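Local coordinates for protein 2-oxoglutarate dehydrogenase E3 component (Thermus thermophilus, PDB 2YQU) that probably catalyses, with FAD as cofactor, the NAD(+)-dependent reoxidation of protein-bound dihydrolipoyl groups, serving as the E3 component of the 2-oxoglutarate dehydrogenase complex, at residues A[16-19]-A[20-24]; A[319-322]-A[323-326]; A[366-369]-A[370-374]. All coordinates share one frame; numbering follows the deposited sequence.

Contact 1 (A[16-19]-A[20-24]); sequences AAIR and AAQLG
Arg19 NH1 donates a hydrogen bond of 3.0 Å to Gln22 OE1, one turn further along helix 11-22. The oxygen lies at the edge of the guanidinium, close to its plane, while the amide itself stands almost upright against that plane (81°), the two side chains crossing at about a right angle. Gln22 NE2 is turned to the second subunit, where it bonds the carbonyl O of Pro452, and Arg19 NE forms a salt bridge with Glu322; the Gln22 amide thus has a partner at each end, and Arg19 serves both Gln22 and Glu322. With a leucine in place of Arg19, Gln22 OE1 would probably lose its donor and Glu322 its nearer cationic mate, keeping the long pairing with Arg326. Backbone bonds beneath carry the helix itself, among them Ala20 N to Ala16 O at 2.8 Å and Leu23 N to Arg19 O at 3.0 Å. This is the helix of a Rossmann-type beta-alpha-beta unit, between strands 2-7 and 27-31, and its beginning, with Gly12, belongs to the FAD site. It ends in a Schellman motif, Gly24 taking positive phi (101°). Leu23 packs against one face of the guanidinium, its CD2 lying 3.7 Å from Arg19 NH2 and offset toward the rim. A bend at chi2 (63°) brings the arginine back alongside the last turn, where CG comes 4.1 Å from Leu23 CD1. Ile18 and Gln22 run side by side, with Ile18 CG2 4.1 Å from Gln22 NE2, and Ile453 of the second subunit packs on Ile18 and Arg19. Ala17 and Ala20 face strand 27-31, both touching Val27.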
ATOM      1  N   ALA A  16     -13.674 -18.323  12.377  1.00 14.13           N
ATOM      2  CA  ALA A  16     -15.036 -18.830  12.414  1.00 13.99           C
ATOM      3  C   ALA A  16     -15.549 -18.830  13.855  1.00 13.98           C
ATOM      4  O   ALA A  16     -16.687 -18.423  14.116  1.00 13.72           O
ATOM      5  CB  ALA A  16     -15.102 -20.212  11.839  1.00 13.81           C
ATOM      6  N   ALA A  17     -14.706 -19.285  14.780  1.00 14.62           N
ATOM      7  CA  ALA A  17     -15.094 -19.401  16.187  1.00 14.51           C
ATOM      8  C   ALA A  17     -15.439 -18.042  16.786  1.00 14.83           C
ATOM      9  O   ALA A  17     -16.476 -17.916  17.435  1.00 14.92           O
ATOM     10  CB  ALA A  17     -14.001 -20.105  17.004  1.00 14.68           C
ATOM     11  N   ILE A  18     -14.613 -17.020  16.518  1.00 15.00           N
ATOM     12  CA  ILE A  18     -14.864 -15.661  17.009  1.00 15.13           C
ATOM     13  C   ILE A  18     -16.153 -15.100  16.397  1.00 15.32           C
ATOM     14  O   ILE A  18     -16.985 -14.555  17.108  1.00 15.94           O
ATOM     15  CB  ILE A  18     -13.663 -14.708  16.721  1.00 15.08           C
ATOM     16  CG1 ILE A  18     -12.421 -15.147  17.502  1.00 14.51           C
ATOM     17  CG2 ILE A  18     -14.023 -13.264  17.056  1.00 14.92           C
ATOM     18  CD1 ILE A  18     -11.128 -14.528  16.986  1.00 15.20           C
ATOM     19  N   ARG A  19     -16.331 -15.247  15.087  1.00 15.43           N
ATOM     20  CA  ARG A  19     -17.559 -14.786  14.449  1.00 15.35           C
ATOM     21  C   ARG A  19     -18.799 -15.485  15.003  1.00 15.96           C
ATOM     22  O   ARG A  19     -19.834 -14.838  15.232  1.00 16.36           O
ATOM     23  CB  ARG A  19     -17.494 -14.981  12.936  1.00 15.66           C
ATOM     24  CG  ARG A  19     -18.646 -14.343  12.185  1.00 15.70           C
ATOM     25  CD  ARG A  19     -18.702 -12.820  12.307  1.00 15.91           C
ATOM     26  NE  ARG A  19     -19.938 -12.301  11.727  1.00 16.69           N
ATOM     27  CZ  ARG A  19     -20.698 -11.344  12.249  1.00 19.24           C
ATOM     28  NH1 ARG A  19     -20.401 -10.768  13.407  1.00 20.91           N
ATOM     29  NH2 ARG A  19     -21.790 -10.962  11.600  1.00 20.50           N
ATOM     30  N   ALA A  20     -18.693 -16.793  15.211  1.00 15.91           N
ATOM     31  CA  ALA A  20     -19.784 -17.586  15.766  1.00 16.18           C
ATOM     32  C   ALA A  20     -20.177 -17.070  17.154  1.00 16.70           C
ATOM     33  O   ALA A  20     -21.369 -16.900  17.451  1.00 16.15           O
ATOM     34  CB  ALA A  20     -19.399 -19.064  15.822  1.00 16.10           C
ATOM     35  N   ALA A  21     -19.174 -16.798  17.984  1.00 16.82           N
ATOM     36  CA  ALA A  21     -19.407 -16.200  19.297  1.00 17.00           C
ATOM     37  C   ALA A  21     -20.125 -14.860  19.167  1.00 17.36           C
ATOM     38  O   ALA A  21     -21.058 -14.584  19.915  1.00 17.54           O
ATOM     39  CB  ALA A  21     -18.099 -16.029  20.056  1.00 17.34           C
ATOM     40  N   GLN A  22     -19.697 -14.032  18.215  1.00 17.25           N
ATOM     41  CA  GLN A  22     -20.338 -12.744  17.959  1.00 17.56           C
ATOM     42  C   GLN A  22     -21.804 -12.899  17.557  1.00 17.69           C
ATOM     43  O   GLN A  22     -22.623 -12.025  17.834  1.00 17.94           O
ATOM     44  CB  GLN A  22     -19.585 -11.968  16.874  1.00 17.46           C
ATOM     45  CG  GLN A  22     -18.227 -11.466  17.316  1.00 16.78           C
ATOM     46  CD  GLN A  22     -17.497 -10.679  16.230  1.00 17.50           C
ATOM     47  OE1 GLN A  22     -17.916 -10.669  15.066  1.00 18.18           O
ATOM     48  NE2 GLN A  22     -16.409 -10.018  16.613  1.00 18.04           N
ATOM     49  N   LEU A  23     -22.128 -14.015  16.912  1.00 17.93           N
ATOM     50  CA  LEU A  23     -23.495 -14.292  16.470  1.00 18.40           C
ATOM     51  C   LEU A  23     -24.349 -14.903  17.580  1.00 18.43           C
ATOM     52  O   LEU A  23     -25.551 -15.084  17.409  1.00 18.51           O
ATOM     53  CB  LEU A  23     -23.477 -15.216  15.247  1.00 18.73           C
ATOM     54  CG  LEU A  23     -22.868 -14.566  13.998  1.00 19.60           C
ATOM     55  CD1 LEU A  23     -22.512 -15.621  12.962  1.00 20.73           C
ATOM     56  CD2 LEU A  23     -23.806 -13.526  13.416  1.00 21.24           C
ATOM     57  N   GLY A  24     -23.720 -15.212  18.710  1.00 18.62           N
ATOM     58  CA  GLY A  24     -24.411 -15.704  19.888  1.00 18.54           C
ATOM     59  C   GLY A  24     -24.333 -17.201  20.097  1.00 18.65           C
ATOM     60  O   GLY A  24     -25.047 -17.742  20.936  1.00 18.52           O
TER

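Contact 2 (A[319-322]-A[323-326]); sequences AAVE and HMVR
Val321 with Met324, and Glu322 with Arg326, make a contact within a single helix, between side chains three and four residues apart in the last two turns of helix 310-326. Its backbone is regular: Met324 N bonds Ala320 O at 3.0 Å and Arg326 N bonds Glu322 O at 2.9 Å, while His323 N reaches Ala319 O and, weakly, Ala320 O as well. On the buried side, the methionine lies along the preceding turn. CG stands anti to its own carbonyl carbon (chi1 -71°) and the chain is extended beyond it, which lays the thioether against the backbone of Ala320 and Val321. SD comes 3.8 Å from Val321 CA, and the Val321 branch that meets it is CG1, 4.1 Å from SD. The terminal methyl CE continues to Ala320, 4.4 Å from its CB.

On the other side Glu322 and Arg326 run alongside each other in the same direction, the classic i to i+4 spacing of opposite charges. Their salt bridge is long, Glu322 OE1 to Arg326 NH1 being 4.0 Å, and the oxygen sits well out of the guanidinium plane, so no N-H is aimed at it and the attraction is one of charge alone. The same OE1 has its stronger partner in Arg19 NE; this shared carboxylate probably eases the approach of the two arginines to each other. His323 swings away to bond Tyr298 OH through ND1. Val321 packs on Ala16, Arg19 and Ala20 of helix 11-22 and, with Met324, on Leu4 of strand 2-7, while Ala320 and Met324 both touch Tyr298 of strand 297-299.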
ATOM      1  N   ALA A 319     -18.414 -17.044   6.435  1.00 14.79           N
ATOM      2  CA  ALA A 319     -19.593 -17.386   5.631  1.00 15.54           C
ATOM      3  C   ALA A 319     -20.284 -18.642   6.150  1.00 15.57           C
ATOM      4  O   ALA A 319     -21.511 -18.732   6.121  1.00 16.27           O
ATOM      5  CB  ALA A 319     -19.205 -17.577   4.167  1.00 15.77           C
ATOM      6  N   ALA A 320     -19.495 -19.602   6.622  1.00 15.65           N
ATOM      7  CA  ALA A 320     -20.029 -20.864   7.125  1.00 15.67           C
ATOM      8  C   ALA A 320     -20.874 -20.640   8.373  1.00 16.14           C
ATOM      9  O   ALA A 320     -22.003 -21.120   8.457  1.00 16.32           O
ATOM     10  CB  ALA A 320     -18.901 -21.835   7.436  1.00 15.32           C
ATOM     11  N   VAL A 321     -20.334 -19.891   9.329  1.00 16.61           N
ATOM     12  CA  VAL A 321     -21.025 -19.684  10.608  1.00 17.08           C
ATOM     13  C   VAL A 321     -22.198 -18.721  10.456  1.00 17.59           C
ATOM     14  O   VAL A 321     -23.207 -18.850  11.137  1.00 17.86           O
ATOM     15  CB  VAL A 321     -20.068 -19.253  11.757  1.00 17.17           C
ATOM     16  CG1 VAL A 321     -18.982 -20.308  11.967  1.00 17.23           C
ATOM     17  CG2 VAL A 321     -19.461 -17.886  11.524  1.00 17.62           C
ATOM     18  N   GLU A 322     -22.072 -17.762   9.549  1.00 18.02           N
ATOM     19  CA  GLU A 322     -23.193 -16.890   9.220  1.00 18.74           C
ATOM     20  C   GLU A 322     -24.333 -17.675   8.556  1.00 18.90           C
ATOM     21  O   GLU A 322     -25.498 -17.354   8.755  1.00 19.37           O
ATOM     22  CB  GLU A 322     -22.715 -15.731   8.343  1.00 19.03           C
ATOM     23  CG  GLU A 322     -21.968 -14.683   9.151  1.00 19.94           C
ATOM     24  CD  GLU A 322     -21.566 -13.456   8.354  1.00 22.20           C
ATOM     25  OE1 GLU A 322     -21.082 -12.493   8.990  1.00 20.97           O
ATOM     26  OE2 GLU A 322     -21.720 -13.447   7.106  1.00 23.37           O
ATOM     27  N   HIS A 323     -24.000 -18.717   7.797  1.00 18.75           N
ATOM     28  CA  HIS A 323     -25.022 -19.577   7.193  1.00 18.94           C
ATOM     29  C   HIS A 323     -25.700 -20.440   8.253  1.00 19.03           C
ATOM     30  O   HIS A 323     -26.911 -20.626   8.219  1.00 19.07           O
ATOM     31  CB  HIS A 323     -24.432 -20.479   6.116  1.00 18.74           C
ATOM     32  CG  HIS A 323     -25.457 -21.286   5.384  1.00 19.36           C
ATOM     33  ND1 HIS A 323     -25.530 -22.659   5.475  1.00 20.75           N
ATOM     34  CD2 HIS A 323     -26.474 -20.909   4.576  1.00 20.77           C
ATOM     35  CE1 HIS A 323     -26.530 -23.096   4.729  1.00 22.14           C
ATOM     36  NE2 HIS A 323     -27.117 -22.053   4.170  1.00 21.55           N
ATOM     37  N   MET A 324     -24.912 -20.955   9.187  1.00 19.11           N
ATOM     38  CA  MET A 324     -25.441 -21.738  10.304  1.00 19.42           C
ATOM     39  C   MET A 324     -26.546 -20.967  11.036  1.00 20.15           C
ATOM     40  O   MET A 324     -27.613 -21.507  11.306  1.00 20.46           O
ATOM     41  CB  MET A 324     -24.330 -22.078  11.307  1.00 19.17           C
ATOM     42  CG  MET A 324     -23.330 -23.094  10.824  1.00 18.74           C
ATOM     43  SD  MET A 324     -21.907 -23.153  11.905  1.00 17.71           S
ATOM     44  CE  MET A 324     -20.705 -23.941  10.844  1.00 17.90           C
ATOM     45  N   VAL A 325     -26.281 -19.705  11.347  1.00 21.06           N
ATOM     46  CA  VAL A 325     -27.177 -18.915  12.201  1.00 21.96           C
ATOM     47  C   VAL A 325     -28.310 -18.249  11.407  1.00 22.90           C
ATOM     48  O   VAL A 325     -29.457 -18.244  11.852  1.00 22.72           O
ATOM     49  CB  VAL A 325     -26.375 -17.863  13.001  1.00 22.15           C
ATOM     50  CG1 VAL A 325     -27.304 -16.931  13.804  1.00 22.28           C
ATOM     51  CG2 VAL A 325     -25.373 -18.552  13.926  1.00 21.96           C
ATOM     52  N   ARG A 326     -27.989 -17.697  10.237  1.00 23.59           N
ATOM     53  CA  ARG A 326     -28.935 -16.870   9.478  1.00 24.57           C
ATOM     54  C   ARG A 326     -29.514 -17.540   8.228  1.00 24.67           C
ATOM     55  O   ARG A 326     -30.500 -17.059   7.667  1.00 24.76           O
ATOM     56  CB  ARG A 326     -28.270 -15.555   9.068  1.00 24.92           C
ATOM     57  CG  ARG A 326     -27.764 -14.704  10.215  1.00 26.75           C
ATOM     58  CD  ARG A 326     -26.782 -13.627   9.773  1.00 29.22           C
ATOM     59  NE  ARG A 326     -26.479 -12.666  10.831  1.00 31.30           N
ATOM     60  CZ  ARG A 326     -25.583 -11.687  10.715  1.00 32.91           C
ATOM     61  NH1 ARG A 326     -24.899 -11.519   9.584  1.00 34.52           N
ATOM     62  NH2 ARG A 326     -25.373 -10.863  11.731  1.00 34.30           N
TER

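Contact 3 (A[366-369]-A[370-374]); sequences GKFP and YSASG
Phe368, near the end of strand 363-369, outermost within this chain in the antiparallel sheet of the dimerisation domain, meets Ala372 where the chain leaves that strand through a short 3-10 turn and enters helix 374-379. Hydrogen bonding defines the turn. Ala372 N donates to Pro369 O at 3.1 Å, a fairly straight bond (153° at the hydrogen) that approaches from above the carbonyl plane, 57° out of it. Ser373 N then bonds Tyr370 O, and Ser373 OG, at the N-cap of the following helix, caps Ala376 N. Tyr370 sends its hydroxyl to the carbonyl O of Ala405.

The apolar packing gathers round the methyl of Ala372. With its CG opposite the backbone N (chi1 -163°), Phe368 carries its ring forward past Pro369 to the turn, where CZ comes 3.5 Å from Ala372 CB, and Pro369 CD lies over one of the ring's faces. The proline ring also borders the methyl, CG to Ala372 CB being 4.0 Å. Ile440 of helix 438-449 packs on Phe368, Tyr370 and Ser373 alike. Separately, the hydroxyl of Ser371 makes a van der Waals contact with the proline ring, OG lying 3.4 Å from Pro369 CB.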
ATOM      1  N   GLY A 366      -5.478  -3.146 -19.828  1.00 16.75           N
ATOM      2  CA  GLY A 366      -4.849  -1.880 -19.501  1.00 16.55           C
ATOM      3  C   GLY A 366      -3.614  -2.156 -18.665  1.00 16.58           C
ATOM      4  O   GLY A 366      -3.676  -2.902 -17.702  1.00 17.00           O
ATOM      5  N   LYS A 367      -2.491  -1.553 -19.027  1.00 16.47           N
ATOM      6  CA  LYS A 367      -1.229  -1.829 -18.366  1.00 16.40           C
ATOM      7  C   LYS A 367      -0.444  -0.538 -18.164  1.00 16.37           C
ATOM      8  O   LYS A 367      -0.301   0.264 -19.089  1.00 16.38           O
ATOM      9  CB  LYS A 367      -0.417  -2.833 -19.194  1.00 16.90           C
ATOM     10  CG  LYS A 367       0.848  -3.324 -18.538  1.00 19.02           C
ATOM     11  CD  LYS A 367       1.334  -4.599 -19.222  1.00 22.17           C
ATOM     12  CE  LYS A 367       2.825  -4.781 -19.087  1.00 23.96           C
ATOM     13  NZ  LYS A 367       3.286  -5.959 -19.886  1.00 26.56           N
ATOM     14  N   PHE A 368       0.042  -0.338 -16.941  1.00 15.64           N
ATOM     15  CA  PHE A 368       0.879   0.804 -16.610  1.00 15.07           C
ATOM     16  C   PHE A 368       2.148   0.320 -15.904  1.00 14.72           C
ATOM     17  O   PHE A 368       2.075  -0.443 -14.930  1.00 14.56           O
ATOM     18  CB  PHE A 368       0.117   1.792 -15.734  1.00 14.94           C
ATOM     19  CG  PHE A 368       0.747   3.141 -15.677  1.00 15.63           C
ATOM     20  CD1 PHE A 368       0.549   4.049 -16.709  1.00 16.22           C
ATOM     21  CD2 PHE A 368       1.558   3.507 -14.609  1.00 15.60           C
ATOM     22  CE1 PHE A 368       1.134   5.290 -16.664  1.00 15.58           C
ATOM     23  CE2 PHE A 368       2.131   4.762 -14.555  1.00 16.13           C
ATOM     24  CZ  PHE A 368       1.926   5.652 -15.588  1.00 16.11           C
ATOM     25  N   PRO A 369       3.309   0.731 -16.401  1.00 14.49           N
ATOM     26  CA  PRO A 369       4.585   0.258 -15.861  1.00 14.56           C
ATOM     27  C   PRO A 369       5.075   1.111 -14.704  1.00 14.82           C
ATOM     28  O   PRO A 369       4.821   2.321 -14.683  1.00 14.19           O
ATOM     29  CB  PRO A 369       5.529   0.424 -17.046  1.00 14.83           C
ATOM     30  CG  PRO A 369       5.011   1.650 -17.733  1.00 14.37           C
ATOM     31  CD  PRO A 369       3.515   1.683 -17.512  1.00 14.75           C
ATOM     32  N   TYR A 370       5.784   0.482 -13.768  1.00 14.91           N
ATOM     33  CA  TYR A 370       6.438   1.188 -12.666  1.00 15.59           C
ATOM     34  C   TYR A 370       7.435   2.236 -13.166  1.00 16.12           C
ATOM     35  O   TYR A 370       7.720   3.200 -12.461  1.00 16.81           O
ATOM     36  CB  TYR A 370       7.176   0.208 -11.749  1.00 15.49           C
ATOM     37  CG  TYR A 370       6.351  -0.363 -10.612  1.00 14.74           C
ATOM     38  CD1 TYR A 370       6.694  -0.113  -9.290  1.00 13.98           C
ATOM     39  CD2 TYR A 370       5.241  -1.170 -10.857  1.00 15.09           C
ATOM     40  CE1 TYR A 370       5.963  -0.647  -8.239  1.00 12.76           C
ATOM     41  CE2 TYR A 370       4.502  -1.701  -9.814  1.00 14.43           C
ATOM     42  CZ  TYR A 370       4.858  -1.432  -8.509  1.00 14.13           C
ATOM     43  OH  TYR A 370       4.131  -1.974  -7.481  1.00 13.21           O
ATOM     44  N   SER A 371       7.954   2.050 -14.376  1.00 16.86           N
ATOM     45  CA  SER A 371       8.931   2.972 -14.960  1.00 17.20           C
ATOM     46  C   SER A 371       8.345   4.345 -15.236  1.00 17.37           C
ATOM     47  O   SER A 371       9.080   5.324 -15.305  1.00 17.54           O
ATOM     48  CB  SER A 371       9.504   2.395 -16.256  1.00 17.28           C
ATOM     49  OG  SER A 371       8.488   2.163 -17.205  1.00 18.11           O
ATOM     50  N   ALA A 372       7.028   4.412 -15.397  1.00 16.98           N
ATOM     51  CA  ALA A 372       6.331   5.680 -15.616  1.00 17.14           C
ATOM     52  C   ALA A 372       5.766   6.302 -14.323  1.00 16.89           C
ATOM     53  O   ALA A 372       5.082   7.323 -14.381  1.00 17.90           O
ATOM     54  CB  ALA A 372       5.224   5.476 -16.637  1.00 17.28           C
ATOM     55  N   SER A 373       6.037   5.678 -13.172  1.00 16.40           N
ATOM     56  CA  SER A 373       5.532   6.141 -11.875  1.00 15.96           C
ATOM     57  C   SER A 373       6.511   7.092 -11.184  1.00 16.22           C
ATOM     58  O   SER A 373       7.663   6.726 -10.945  1.00 15.89           O
ATOM     59  CB  SER A 373       5.272   4.949 -10.949  1.00 15.92           C
ATOM     60  OG  SER A 373       5.131   5.381  -9.613  1.00 15.14           O
ATOM     61  N   GLY A 374       6.043   8.295 -10.848  1.00 16.58           N
ATOM     62  CA  GLY A 374       6.852   9.264 -10.122  1.00 16.48           C
ATOM     63  C   GLY A 374       7.343   8.722  -8.797  1.00 16.40           C
ATOM     64  O   GLY A 374       8.527   8.793  -8.486  1.00 16.20           O
TER

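From the N terminus, contact 1 comes first, at the end of helix 11-22; contact 2 follows some three hundred residues later in helix 310-326, and contact 3 at the exit of strand 363-369. Each is local and closes only a turn of chain, so they stand in series, with none nesting or crossing. Contacts 1 and 2 nevertheless meet in space, their centres about 10 Å apart: Arg19 NE and Glu322 OE1 form a 3.0 Å salt bridge, and Leu23 CD2 packs against Arg326 NH2 at 3.5 Å, tying the two helices together. Contact 3 lies apart in the dimerisation domain, its centre about 43 Å from that of contact 1.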